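Local coordinates for protein DNA polymerase III beta subunit (Streptococcus pyogenes, PDB 2AVT) that probably encircles duplex DNA as a dimeric sliding clamp, tethering the replicative DNA polymerase to its template so that synthesis stays processive, at residues Ile167-His172 / Ala197-Val202; Leu137-Leu142 / Glu220-Phe225; Gly288-Glu293 / Ala301-Pro306; Ser323-Ser328 / Leu351-Pro356. All blocks are in the same frame, centred on the assembly; numbering follows the deposited sequence.

Interaction 1: Ile167-His172 / Ala197-Val202. Unlike the reference sequence in segment 197-202: Phe-199 (reference Leu).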
loop_
_atom_site.group_PDB
_atom_site.type_symbol
_atom_site.label_atom_id
_atom_site.label_comp_id
_atom_site.label_asym_id
_atom_site.label_seq_id
_atom_site.Cartn_x
_atom_site.Cartn_y
_atom_site.Cartn_z
ATOM N N ILE A 167 13.630 -29.262 5.736
ATOM C CA ILE A 167 14.745 -29.377 4.791
ATOM C C ILE A 167 15.637 -30.509 5.290
ATOM O O ILE A 167 16.117 -30.462 6.424
ATOM C CB ILE A 167 15.600 -28.087 4.737
ATOM C CG1 ILE A 167 14.719 -26.867 4.467
ATOM C CG2 ILE A 167 16.639 -28.207 3.639
ATOM C CD1 ILE A 167 14.056 -26.876 3.122
ATOM N N VAL A 168 15.861 -31.515 4.446
ATOM C CA VAL A 168 16.680 -32.666 4.834
ATOM C C VAL A 168 17.692 -33.116 3.781
ATOM O O VAL A 168 17.377 -33.187 2.595
ATOM C CB VAL A 168 15.799 -33.904 5.144
ATOM C CG1 VAL A 168 16.670 -35.054 5.633
ATOM C CG2 VAL A 168 14.757 -33.561 6.166
ATOM N N LEU A 169 18.909 -33.415 4.222
ATOM C CA LEU A 169 19.940 -33.911 3.315
ATOM C C LEU A 169 20.247 -35.341 3.751
ATOM O O LEU A 169 20.753 -35.561 4.851
ATOM C CB LEU A 169 21.214 -33.070 3.396
ATOM C CG LEU A 169 22.302 -33.571 2.434
ATOM C CD1 LEU A 169 21.788 -33.451 1.005
ATOM C CD2 LEU A 169 23.589 -32.778 2.613
ATOM N N SER A 170 19.928 -36.302 2.889
ATOM C CA SER A 170 20.150 -37.717 3.181
ATOM C C SER A 170 21.205 -38.352 2.264
ATOM O O SER A 170 21.383 -37.935 1.121
ATOM C CB SER A 170 18.833 -38.481 3.050
ATOM O OG SER A 170 18.277 -38.319 1.754
ATOM N N ASN A 171 21.886 -39.370 2.780
ATOM C CA ASN A 171 22.927 -40.071 2.034
ATOM C C ASN A 171 23.964 -39.086 1.499
ATOM O O ASN A 171 24.518 -39.276 0.414
ATOM C CB ASN A 171 22.320 -40.866 0.876
ATOM C CG ASN A 171 21.174 -41.753 1.317
ATOM O OD1 ASN A 171 21.303 -42.547 2.254
ATOM N ND2 ASN A 171 20.037 -41.627 0.637
ATOM N N HIS A 172 24.202 -38.026 2.267
ATOM C CA HIS A 172 25.179 -36.996 1.926
ATOM C C HIS A 172 24.967 -36.328 0.573
ATOM O O HIS A 172 25.840 -35.593 0.114
ATOM C CB HIS A 172 26.593 -37.586 1.946
ATOM C CG HIS A 172 27.022 -38.109 3.281
ATOM N ND1 HIS A 172 27.291 -37.287 4.353
ATOM C CD2 HIS A 172 27.246 -39.374 3.713
ATOM C CE1 HIS A 172 27.666 -38.021 5.387
ATOM N NE2 HIS A 172 27.647 -39.290 5.024
ATOM N N ALA A 197 27.809 -33.184 4.485
ATOM C CA ALA A 197 27.283 -33.738 5.732
ATOM C C ALA A 197 25.754 -33.731 5.757
ATOM O O ALA A 197 25.122 -32.792 5.274
ATOM C CB ALA A 197 27.832 -32.954 6.920
ATOM N N ASP A 198 25.161 -34.784 6.313
ATOM C CA ASP A 198 23.709 -34.879 6.395
ATOM C C ASP A 198 23.158 -33.842 7.378
ATOM O O ASP A 198 23.871 -33.373 8.262
ATOM C CB ASP A 198 23.277 -36.282 6.842
ATOM C CG ASP A 198 23.502 -37.340 5.770
ATOM O OD1 ASP A 198 23.071 -37.129 4.619
ATOM O OD2 ASP A 198 24.097 -38.392 6.086
ATOM N N PHE A 199 21.883 -33.495 7.212
ATOM C CA PHE A 199 21.224 -32.516 8.072
ATOM C C PHE A 199 19.725 -32.734 7.966
ATOM O O PHE A 199 19.241 -33.317 6.994
ATOM C CB PHE A 199 21.668 -31.099 7.708
ATOM C CG PHE A 199 21.150 -30.623 6.384
ATOM C CD1 PHE A 199 19.940 -29.959 6.295
ATOM C CD2 PHE A 199 21.884 -30.844 5.217
ATOM C CE1 PHE A 199 19.462 -29.521 5.075
ATOM C CE2 PHE A 199 21.407 -30.406 3.997
ATOM C CZ PHE A 199 20.196 -29.745 3.926
ATOM N N MET A 200 18.990 -32.261 8.968
ATOM C CA MET A 200 17.538 -32.386 8.979
ATOM C C MET A 200 16.952 -31.351 9.923
ATOM O O MET A 200 16.996 -31.518 11.140
ATOM C CB MET A 200 17.116 -33.782 9.434
ATOM C CG MET A 200 15.616 -33.948 9.452
ATOM S SD MET A 200 15.124 -35.582 9.963
ATOM C CE MET A 200 14.902 -35.324 11.737
ATOM N N VAL A 201 16.395 -30.286 9.361
ATOM C CA VAL A 201 15.834 -29.218 10.174
ATOM C C VAL A 201 14.495 -28.732 9.659
ATOM O O VAL A 201 14.020 -29.145 8.599
ATOM C CB VAL A 201 16.792 -28.004 10.225
ATOM C CG1 VAL A 201 18.106 -28.401 10.858
ATOM C CG2 VAL A 201 17.027 -27.471 8.819
ATOM N N VAL A 202 13.885 -27.848 10.437
ATOM C CA VAL A 202 12.610 -27.253 10.087
ATOM C C VAL A 202 12.829 -25.763 10.307
ATOM O O VAL A 202 13.172 -25.336 11.409
ATOM C CB VAL A 202 11.477 -27.764 10.998
ATOM C CG1 VAL A 202 10.163 -27.112 10.603
ATOM C CG2 VAL A 202 11.369 -29.286 10.890
#
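Ile-167 and Val-201 form a hydrogen-bonded antiparallel pair, each amide bonding to the other's carbonyl, with Ile-167 N at 2.9 Å from Val-201 O. On the same face of the sheet, CG2 of Ile-167, set anti to its own N (the chi1 of CG1 being -53°), meets the edge of the Phe-199 ring at CE1.

Val-168 faces the other way. Its CG2 presses on Met-200 CG at 3.4 Å, tight for two carbons, as the two chains lie side by side; a branched residue and a slender unbranched one suit such close flanks.

Leu-169 N gives a 2.8 Å bond to Phe-199 O, whereas the return bond from Phe-199 N is weak. One face of the Phe-199 ring lies over the backbone here, but the ring is modelled too close to Leu-169 CB, so its exact position is doubtful.

Beyond the strand, His-172 N bonds Asp-198 OD1 at 2.8 Å on the syn side, though somewhat out of the carboxylate plane. Asp-198 OD2 sits over the centre of one face of the imidazole, the carboxylate and ring planes 21° apart, while ND1 is held by Ser-196 O.

Asp-198 thus ties down the turning backbone, but OD1 also sits 2.8 Å from Leu-169 O, another acceptor. That proximity would probably be unfavourable for a charged carboxylate and might raise its pKa, with the amide of His-172 as partial compensation.

Interaction 2: Leu137-Leu142 / Glu220-Phe225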
loop_
_atom_site.group_PDB
_atom_site.type_symbol
_atom_site.label_atom_id
_atom_site.label_comp_id
_atom_site.label_asym_id
_atom_site.label_seq_id
_atom_site.Cartn_x
_atom_site.Cartn_y
_atom_site.Cartn_z
ATOM N N LEU A 137 25.560 -23.275 -1.484
ATOM C CA LEU A 137 24.395 -23.306 -2.364
ATOM C C LEU A 137 24.273 -22.018 -3.161
ATOM O O LEU A 137 24.583 -20.937 -2.666
ATOM C CB LEU A 137 23.110 -23.507 -1.555
ATOM C CG LEU A 137 22.980 -24.801 -0.752
ATOM C CD1 LEU A 137 21.658 -24.807 0.004
ATOM C CD2 LEU A 137 23.063 -25.993 -1.698
ATOM N N LYS A 138 23.815 -22.134 -4.403
ATOM C CA LYS A 138 23.634 -20.957 -5.227
ATOM C C LYS A 138 22.417 -20.216 -4.702
ATOM O O LYS A 138 21.427 -20.827 -4.297
ATOM C CB LYS A 138 23.422 -21.343 -6.692
ATOM C CG LYS A 138 24.653 -21.980 -7.335
ATOM C CD LYS A 138 24.554 -21.955 -8.851
ATOM C CE LYS A 138 25.804 -22.534 -9.505
ATOM N NZ LYS A 138 25.730 -22.431 -10.991
ATOM N N THR A 139 22.501 -18.893 -4.705
ATOM C CA THR A 139 21.425 -18.052 -4.216
ATOM C C THR A 139 20.140 -18.228 -5.002
ATOM O O THR A 139 19.063 -18.374 -4.418
ATOM C CB THR A 139 21.844 -16.580 -4.258
ATOM O OG1 THR A 139 22.980 -16.401 -3.407
ATOM C CG2 THR A 139 20.716 -15.679 -3.790
ATOM N N LYS A 140 20.238 -18.218 -6.325
ATOM C CA LYS A 140 19.042 -18.369 -7.131
ATOM C C LYS A 140 18.373 -19.725 -6.921
ATOM O O LYS A 140 17.153 -19.843 -7.056
ATOM C CB LYS A 140 19.356 -18.144 -8.611
ATOM C CG LYS A 140 19.608 -16.676 -8.953
ATOM C CD LYS A 140 19.388 -16.398 -10.439
ATOM C CE LYS A 140 19.404 -14.905 -10.747
ATOM N NZ LYS A 140 20.729 -14.303 -10.438
ATOM N N LEU A 141 19.159 -20.745 -6.585
ATOM C CA LEU A 141 18.582 -22.067 -6.345
ATOM C C LEU A 141 17.821 -22.056 -5.021
ATOM O O LEU A 141 16.705 -22.563 -4.926
ATOM C CB LEU A 141 19.670 -23.139 -6.285
ATOM C CG LEU A 141 19.183 -24.504 -5.773
ATOM C CD1 LEU A 141 18.069 -25.036 -6.669
ATOM C CD2 LEU A 141 20.343 -25.482 -5.742
ATOM N N LEU A 142 18.438 -21.473 -4.001
ATOM C CA LEU A 142 17.831 -21.401 -2.685
ATOM C C LEU A 142 16.531 -20.601 -2.758
ATOM O O LEU A 142 15.512 -21.005 -2.200
ATOM C CB LEU A 142 18.818 -20.757 -1.709
ATOM C CG LEU A 142 18.716 -21.118 -0.229
ATOM C CD1 LEU A 142 18.477 -22.615 -0.055
ATOM C CD2 LEU A 142 20.001 -20.694 0.460
ATOM N N GLU A 220 25.975 -14.390 -5.994
ATOM C CA GLU A 220 25.958 -15.714 -6.615
ATOM C C GLU A 220 25.623 -16.888 -5.684
ATOM O O GLU A 220 24.720 -17.680 -5.973
ATOM C CB GLU A 220 27.307 -15.965 -7.296
ATOM C CG GLU A 220 27.214 -16.590 -8.680
ATOM C CD GLU A 220 26.571 -15.664 -9.702
ATOM O OE1 GLU A 220 27.015 -14.500 -9.814
ATOM O OE2 GLU A 220 25.629 -16.100 -10.402
ATOM N N THR A 221 26.350 -17.014 -4.577
ATOM C CA THR A 221 26.108 -18.111 -3.643
ATOM C C THR A 221 26.259 -17.705 -2.184
ATOM O O THR A 221 26.748 -16.624 -1.870
ATOM C CB THR A 221 27.095 -19.267 -3.860
ATOM O OG1 THR A 221 28.410 -18.824 -3.508
ATOM C CG2 THR A 221 27.091 -19.728 -5.307
ATOM N N VAL A 222 25.841 -18.602 -1.298
ATOM C CA VAL A 222 25.960 -18.384 0.133
ATOM C C VAL A 222 26.456 -19.670 0.781
ATOM O O VAL A 222 26.294 -20.763 0.233
ATOM C CB VAL A 222 24.605 -18.014 0.789
ATOM C CG1 VAL A 222 24.179 -16.623 0.375
ATOM C CG2 VAL A 222 23.540 -19.034 0.408
ATOM N N GLU A 223 27.076 -19.525 1.944
ATOM C CA GLU A 223 27.562 -20.656 2.709
ATOM C C GLU A 223 26.512 -20.896 3.788
ATOM O O GLU A 223 26.052 -19.952 4.427
ATOM C CB GLU A 223 28.896 -20.317 3.365
ATOM C CG GLU A 223 30.016 -20.032 2.391
ATOM C CD GLU A 223 31.310 -19.699 3.100
ATOM O OE1 GLU A 223 31.342 -18.687 3.840
ATOM O OE2 GLU A 223 32.292 -20.447 2.923
ATOM N N VAL A 224 26.131 -22.153 3.991
ATOM C CA VAL A 224 25.126 -22.496 4.992
ATOM C C VAL A 224 25.754 -23.316 6.120
ATOM O O VAL A 224 26.372 -24.352 5.869
ATOM C CB VAL A 224 23.969 -23.318 4.360
ATOM C CG1 VAL A 224 22.839 -23.491 5.367
ATOM C CG2 VAL A 224 23.453 -22.629 3.115
ATOM N N PHE A 225 25.605 -22.846 7.357
ATOM C CA PHE A 225 26.147 -23.542 8.520
ATOM C C PHE A 225 25.012 -23.949 9.451
ATOM O O PHE A 225 24.020 -23.226 9.584
ATOM C CB PHE A 225 27.127 -22.648 9.282
ATOM C CG PHE A 225 28.267 -22.152 8.449
ATOM C CD1 PHE A 225 29.426 -22.895 8.327
ATOM C CD2 PHE A 225 28.175 -20.946 7.772
ATOM C CE1 PHE A 225 30.473 -22.447 7.546
ATOM C CE2 PHE A 225 29.213 -20.495 6.994
ATOM C CZ PHE A 225 30.367 -21.243 6.876
HETATM O O HOH W 1 22.902 -17.604 -7.623
#
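A strand-to-helix junction at the border of a sheet brings Leu-137, Lys-138 and Thr-139 against Glu-220, Thr-221 and Val-222. Strand 135-138, outermost in its sheet within the chain, runs antiparallel to strand 221-226 and passes directly into helix 139-149, as in the strand-helix units from which sliding-clamp domains are built.

Leu-137 and Val-222 are a hydrogen-bonded pair joined by two straight bonds, the one from Val-222 N to Leu-137 O measuring 3.0 Å. Next comes the non-hydrogen-bonded pair Lys-138 and Thr-221, where Thr-221 CG2 lies 3.7 Å from Lys-138 CA and also close to CG of the lysine chain. The contact uses the CA and first methylenes of the lysine, whose charged end suits the exposed margin.

Lys-138 occupies the N-cap position, and its carbonyl accepts from Leu-142 N at 3.1 Å. The first-turn amides look elsewhere for acceptors: Thr-139 N reaches Glu-220 O at 2.8 Å, and a water bridges Lys-140 N to that same carbonyl oxygen. The Glu-220 carbonyl thus takes one amide directly and a second through water.

Apolar branches close the buried side. The side chains of Leu-142 and Val-222 cross at about a right angle, CD2 of Leu-142 3.9 Å from CG2 of Val-222, and Leu-137 CD1 approaches Val-224 CG2 at 4.2 Å; Phe-233 touches Leu-142 and Phe-215 touches Val-222. Thr-139 directs OG1 beside its own N (chi1 -61°), where the hydroxyl bonds to Ile-219 O and lies 4.0 Å from Val-222 CG1.

Interaction 3: Gly288-Glu293 / Ala301-Pro306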
loop_
_atom_site.group_PDB
_atom_site.type_symbol
_atom_site.label_atom_id
_atom_site.label_comp_id
_atom_site.label_asym_id
_atom_site.label_seq_id
_atom_site.Cartn_x
_atom_site.Cartn_y
_atom_site.Cartn_z
ATOM N N GLY A 288 -16.097 -23.035 1.098
ATOM C CA GLY A 288 -16.562 -23.124 -0.276
ATOM C C GLY A 288 -15.585 -23.904 -1.134
ATOM O O GLY A 288 -14.378 -23.872 -0.896
ATOM N N THR A 289 -16.099 -24.602 -2.139
ATOM C CA THR A 289 -15.242 -25.395 -3.008
ATOM C C THR A 289 -15.600 -25.247 -4.478
ATOM O O THR A 289 -16.658 -24.724 -4.829
ATOM C CB THR A 289 -15.338 -26.888 -2.662
ATOM O OG1 THR A 289 -16.666 -27.352 -2.940
ATOM C CG2 THR A 289 -15.026 -27.117 -1.196
ATOM N N VAL A 290 -14.696 -25.707 -5.333
ATOM C CA VAL A 290 -14.919 -25.675 -6.771
ATOM C C VAL A 290 -15.090 -27.133 -7.177
ATOM O O VAL A 290 -14.541 -28.029 -6.534
ATOM C CB VAL A 290 -13.718 -25.062 -7.526
ATOM C CG1 VAL A 290 -12.487 -25.931 -7.346
ATOM C CG2 VAL A 290 -14.059 -24.896 -8.995
ATOM N N LYS A 291 -15.859 -27.370 -8.233
ATOM C CA LYS A 291 -16.122 -28.724 -8.709
ATOM C C LYS A 291 -15.540 -28.927 -10.099
ATOM O O LYS A 291 -15.962 -28.287 -11.060
ATOM C CB LYS A 291 -17.630 -28.969 -8.734
ATOM C CG LYS A 291 -18.063 -30.354 -9.175
ATOM C CD LYS A 291 -19.580 -30.449 -9.100
ATOM C CE LYS A 291 -20.098 -31.810 -9.519
ATOM N NZ LYS A 291 -21.588 -31.851 -9.454
ATOM N N LEU A 292 -14.572 -29.827 -10.203
ATOM C CA LEU A 292 -13.936 -30.097 -11.481
ATOM C C LEU A 292 -14.537 -31.352 -12.105
ATOM O O LEU A 292 -14.476 -32.433 -11.520
ATOM C CB LEU A 292 -12.429 -30.272 -11.278
ATOM C CG LEU A 292 -11.514 -30.040 -12.482
ATOM C CD1 LEU A 292 -11.746 -28.650 -13.042
ATOM C CD2 LEU A 292 -10.062 -30.201 -12.054
ATOM N N GLU A 293 -15.125 -31.193 -13.287
ATOM C CA GLU A 293 -15.741 -32.303 -14.007
ATOM C C GLU A 293 -14.916 -32.677 -15.231
ATOM O O GLU A 293 -14.892 -31.957 -16.231
ATOM C CB GLU A 293 -17.170 -31.936 -14.419
ATOM C CG GLU A 293 -18.188 -32.091 -13.291
ATOM C CD GLU A 293 -19.512 -31.401 -13.574
ATOM O OE1 GLU A 293 -19.962 -31.412 -14.740
ATOM O OE2 GLU A 293 -20.109 -30.853 -12.621
ATOM N N ALA A 301 -15.302 -26.204 -14.773
ATOM C CA ALA A 301 -15.271 -25.814 -13.368
ATOM C C ALA A 301 -16.660 -25.337 -12.964
ATOM O O ALA A 301 -17.360 -24.696 -13.743
ATOM C CB ALA A 301 -14.253 -24.702 -13.151
ATOM N N HIS A 302 -17.056 -25.647 -11.736
ATOM C CA HIS A 302 -18.374 -25.269 -11.265
ATOM C C HIS A 302 -18.383 -24.864 -9.799
ATOM O O HIS A 302 -17.742 -25.493 -8.953
ATOM C CB HIS A 302 -19.344 -26.434 -11.471
ATOM C CG HIS A 302 -19.289 -27.025 -12.845
ATOM N ND1 HIS A 302 -19.721 -26.348 -13.965
ATOM C CD2 HIS A 302 -18.813 -28.213 -13.284
ATOM C CE1 HIS A 302 -19.512 -27.095 -15.035
ATOM N NE2 HIS A 302 -18.963 -28.232 -14.649
ATOM N N VAL A 303 -19.116 -23.798 -9.509
ATOM C CA VAL A 303 -19.252 -23.307 -8.149
ATOM C C VAL A 303 -20.691 -22.849 -8.007
ATOM O O VAL A 303 -21.260 -22.275 -8.937
ATOM C CB VAL A 303 -18.318 -22.112 -7.871
ATOM C CG1 VAL A 303 -18.543 -21.597 -6.458
ATOM C CG2 VAL A 303 -16.870 -22.534 -8.047
ATOM N N ASN A 304 -21.291 -23.111 -6.855
ATOM C CA ASN A 304 -22.668 -22.695 -6.656
ATOM C C ASN A 304 -22.897 -22.161 -5.256
ATOM O O ASN A 304 -23.008 -22.929 -4.301
ATOM C CB ASN A 304 -23.620 -23.860 -6.918
ATOM C CG ASN A 304 -25.048 -23.400 -7.124
ATOM O OD1 ASN A 304 -25.589 -22.640 -6.316
ATOM N ND2 ASN A 304 -25.670 -23.855 -8.208
ATOM N N SER A 305 -22.957 -20.839 -5.138
ATOM C CA SER A 305 -23.193 -20.203 -3.850
ATOM C C SER A 305 -24.655 -19.784 -3.785
ATOM O O SER A 305 -25.093 -18.897 -4.520
ATOM C CB SER A 305 -22.289 -18.982 -3.674
ATOM O OG SER A 305 -20.929 -19.363 -3.546
ATOM N N PRO A 306 -25.431 -20.438 -2.912
ATOM C CA PRO A 306 -26.858 -20.178 -2.708
ATOM C C PRO A 306 -27.251 -18.701 -2.591
ATOM O O PRO A 306 -28.370 -18.328 -2.941
ATOM C CB PRO A 306 -27.163 -20.975 -1.444
ATOM C CG PRO A 306 -26.294 -22.184 -1.628
ATOM C CD PRO A 306 -24.983 -21.568 -2.074
#
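His-302 lies across a beta hairpin from Lys-291 and Glu-293, and its side chain touches both. CB of His-302 comes first, 4.1 Å from Lys-291 CB, the two standing on the same face of the sheet. With CG anti to the carbonyl carbon (chi1 -49°), the ring swings along the neighbouring strand towards Glu-293, and CG of His-302 is 3.9 Å from Glu-293 OE2. His-302 CD2 makes the closest approach, 3.0 Å from Glu-293 OE2. At the far end His-302 NE2 is hydrogen-bonded to Ser-300 OG, and Glu-293 OE1 is 3.3 Å from the same NE2. Carboxylate and imidazole planes are inclined by 36°, so the acid lies obliquely against the ring. Lys-291, extended throughout, adds a long salt bridge to Glu-293 from its own strand, NZ to OE2 at 3.6 Å.

The backbones beneath are joined by Lys-291 N to His-302 O, a 2.8 Å bond in the carbonyl plane; the reverse bond, from His-302 N, is bent and weak.

On the other face the chemistry is apolar. The side chains of Val-290 and Val-303 cross at about a right angle, CG2 to CG2 at 3.8 Å, and Val-290 CG2 also nears the methyl of Ala-301. The valines are branched apolar residues on the face that helix 268-282 covers, both touching Ala-278.

The hairpin is thus two-sided, with valines and alanine inward and a histidine, lysine and glutamate cluster outward. Close to a carboxylate, the imidazole would probably be polarised, its CD2 carbon carrying some positive character, and protonation of the ring might be favoured.

Interaction 4: Ser323-Ser328 / Leu351-Pro356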
loop_
_atom_site.group_PDB
_atom_site.type_symbol
_atom_site.label_atom_id
_atom_site.label_comp_id
_atom_site.label_asym_id
_atom_site.label_seq_id
_atom_site.Cartn_x
_atom_site.Cartn_y
_atom_site.Cartn_z
ATOM N N SER A 323 -9.320 -42.077 -17.027
ATOM C CA SER A 323 -10.766 -42.106 -16.861
ATOM C C SER A 323 -11.382 -40.768 -16.474
ATOM O O SER A 323 -10.698 -39.853 -16.003
ATOM C CB SER A 323 -11.138 -43.149 -15.808
ATOM O OG SER A 323 -10.507 -42.857 -14.573
ATOM N N ASP A 324 -12.691 -40.667 -16.683
ATOM C CA ASP A 324 -13.437 -39.468 -16.345
ATOM C C ASP A 324 -13.412 -39.321 -14.829
ATOM O O ASP A 324 -13.198 -40.297 -14.107
ATOM C CB ASP A 324 -14.878 -39.599 -16.836
ATOM C CG ASP A 324 -14.979 -39.603 -18.347
ATOM O OD1 ASP A 324 -14.049 -40.121 -19.002
ATOM O OD2 ASP A 324 -15.988 -39.098 -18.884
ATOM N N LEU A 325 -13.633 -38.103 -14.345
ATOM C CA LEU A 325 -13.616 -37.857 -12.911
ATOM C C LEU A 325 -14.224 -36.514 -12.534
ATOM O O LEU A 325 -14.156 -35.544 -13.289
ATOM C CB LEU A 325 -12.177 -37.921 -12.385
ATOM C CG LEU A 325 -11.986 -37.692 -10.884
ATOM C CD1 LEU A 325 -12.631 -38.830 -10.109
ATOM C CD2 LEU A 325 -10.508 -37.607 -10.556
ATOM N N THR A 326 -14.826 -36.475 -11.354
ATOM C CA THR A 326 -15.423 -35.262 -10.824
ATOM C C THR A 326 -14.783 -35.104 -9.462
ATOM O O THR A 326 -14.864 -36.010 -8.636
ATOM C CB THR A 326 -16.938 -35.403 -10.637
ATOM O OG1 THR A 326 -17.568 -35.565 -11.913
ATOM C CG2 THR A 326 -17.501 -34.166 -9.936
ATOM N N ILE A 327 -14.123 -33.976 -9.226
ATOM C CA ILE A 327 -13.485 -33.772 -7.933
ATOM C C ILE A 327 -13.705 -32.353 -7.396
ATOM O O ILE A 327 -13.813 -31.389 -8.159
ATOM C CB ILE A 327 -11.967 -34.118 -8.006
ATOM C CG1 ILE A 327 -11.364 -34.131 -6.600
ATOM C CG2 ILE A 327 -11.246 -33.137 -8.903
ATOM C CD1 ILE A 327 -9.990 -34.772 -6.521
ATOM N N SER A 328 -13.802 -32.246 -6.076
ATOM C CA SER A 328 -14.033 -30.965 -5.415
ATOM C C SER A 328 -12.904 -30.646 -4.448
ATOM O O SER A 328 -12.484 -31.497 -3.667
ATOM C CB SER A 328 -15.362 -30.999 -4.650
ATOM O OG SER A 328 -16.464 -31.049 -5.538
ATOM N N LEU A 351 -6.392 -39.370 -8.686
ATOM C CA LEU A 351 -6.730 -40.741 -8.338
ATOM C C LEU A 351 -8.250 -40.737 -8.200
ATOM O O LEU A 351 -8.962 -40.571 -9.195
ATOM C CB LEU A 351 -6.090 -41.166 -7.016
ATOM C CG LEU A 351 -4.710 -41.812 -7.159
ATOM C CD1 LEU A 351 -4.261 -42.393 -5.826
ATOM C CD2 LEU A 351 -4.789 -42.914 -8.209
ATOM N N SER A 352 -8.744 -40.889 -6.973
ATOM C CA SER A 352 -10.189 -40.902 -6.723
ATOM C C SER A 352 -10.676 -39.540 -6.233
ATOM O O SER A 352 -9.881 -38.683 -5.843
ATOM C CB SER A 352 -10.540 -41.960 -5.673
ATOM O OG SER A 352 -10.445 -41.429 -4.359
ATOM N N PRO A 353 -12.000 -39.325 -6.240
ATOM C CA PRO A 353 -12.581 -38.058 -5.790
ATOM C C PRO A 353 -12.144 -37.660 -4.382
ATOM O O PRO A 353 -12.133 -36.481 -4.048
ATOM C CB PRO A 353 -14.084 -38.324 -5.870
ATOM C CG PRO A 353 -14.187 -39.269 -7.029
ATOM C CD PRO A 353 -13.043 -40.223 -6.765
ATOM N N VAL A 354 -11.777 -38.644 -3.565
ATOM C CA VAL A 354 -11.360 -38.376 -2.193
ATOM C C VAL A 354 -9.860 -38.576 -1.951
ATOM O O VAL A 354 -9.414 -38.679 -0.809
ATOM C CB VAL A 354 -12.160 -39.261 -1.199
ATOM C CG1 VAL A 354 -11.821 -38.887 0.233
ATOM C CG2 VAL A 354 -13.650 -39.092 -1.437
ATOM N N ARG A 355 -9.074 -38.631 -3.018
ATOM C CA ARG A 355 -7.636 -38.802 -2.851
ATOM C C ARG A 355 -6.880 -37.559 -3.299
ATOM O O ARG A 355 -7.309 -36.838 -4.201
ATOM C CB ARG A 355 -7.129 -40.018 -3.637
ATOM C CG ARG A 355 -7.657 -41.358 -3.136
ATOM C CD ARG A 355 -7.567 -41.455 -1.618
ATOM N NE ARG A 355 -7.992 -42.763 -1.128
ATOM C CZ ARG A 355 -7.246 -43.863 -1.186
ATOM N NH1 ARG A 355 -6.027 -43.814 -1.709
ATOM N NH2 ARG A 355 -7.720 -45.015 -0.729
ATOM N N PRO A 356 -5.750 -37.277 -2.650
ATOM C CA PRO A 356 -4.952 -36.106 -3.013
ATOM C C PRO A 356 -4.480 -36.186 -4.460
ATOM O O PRO A 356 -4.028 -37.241 -4.909
ATOM C CB PRO A 356 -3.794 -36.169 -2.027
ATOM C CG PRO A 356 -4.434 -36.769 -0.814
ATOM C CD PRO A 356 -5.262 -37.883 -1.401
HETATM O O HOH W 2 -14.028 -34.696 -4.166
#
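Strand 325-328 is faced by a type I beta turn running from Ser-352 to Arg-355, and the two backbones come nearest at Ile-327 and Pro-353, whose CA atoms are 4.9 Å apart.

Pro-353, second in the turn, is the residue most embraced: proline's fixed phi suits that place, and its ring offers a compact apolar surface. Leu-325 reaches it obliquely. With CG of Leu-325 anti to the backbone N (chi1 -180°), the chain carries CD1 to 3.5 Å from Pro-353 CG, a snug fit for carbons, while CD2 of Leu-325 lies 3.6 Å from Leu-351 O. The proline ring also covers the backbone of the strand, CB of Pro-353 being 3.7 Å from Thr-326 O. Ile-327 comes in beside the turn, CG1 lying 3.6 Å from Pro-353 O and CD1 near Ser-352 O. Phe-350 touches both Leu-325 and Ile-327, joining the apolar patch to the strand that leads into the turn.

Polar linkage between the segments is made through water, which accepts from Ser-328 N and donates to Pro-353 O. The turn holds its own shape: Arg-355 N bonds Ser-352 O at 2.9 Å, and Ser-352 OG accepts from Val-354 N at 3.2 Å, making an ST turn. Serine suits this first position because its short hydroxyl can fold back onto the chain.

Altogether this is the turn of a beta hairpin, between strands 345-350 and 357-361, laid against strand 325-329 of the adjacent sheet within the C-terminal clamp domain.

The four contacts fall into two pairs. Interactions 1 and 2 belong to the central domain, their centres about 16 Å apart and nearest atoms about 6 Å apart without touching; in sequence, both segments of interaction 1 lie between those of interaction 2. Interactions 3 and 4 belong to the C-terminal domain and do touch, centres about 14 Å apart: Leu-292 N lies 2.7 Å from Ile-327 O, a probable hydrogen bond between neighbouring strands. About 41 Å separates the centres of interactions 1 and 3. Yet the strands flanking the turn of interaction 4 share one large sheet with the strands of interaction 1, and this sheet spans both domains.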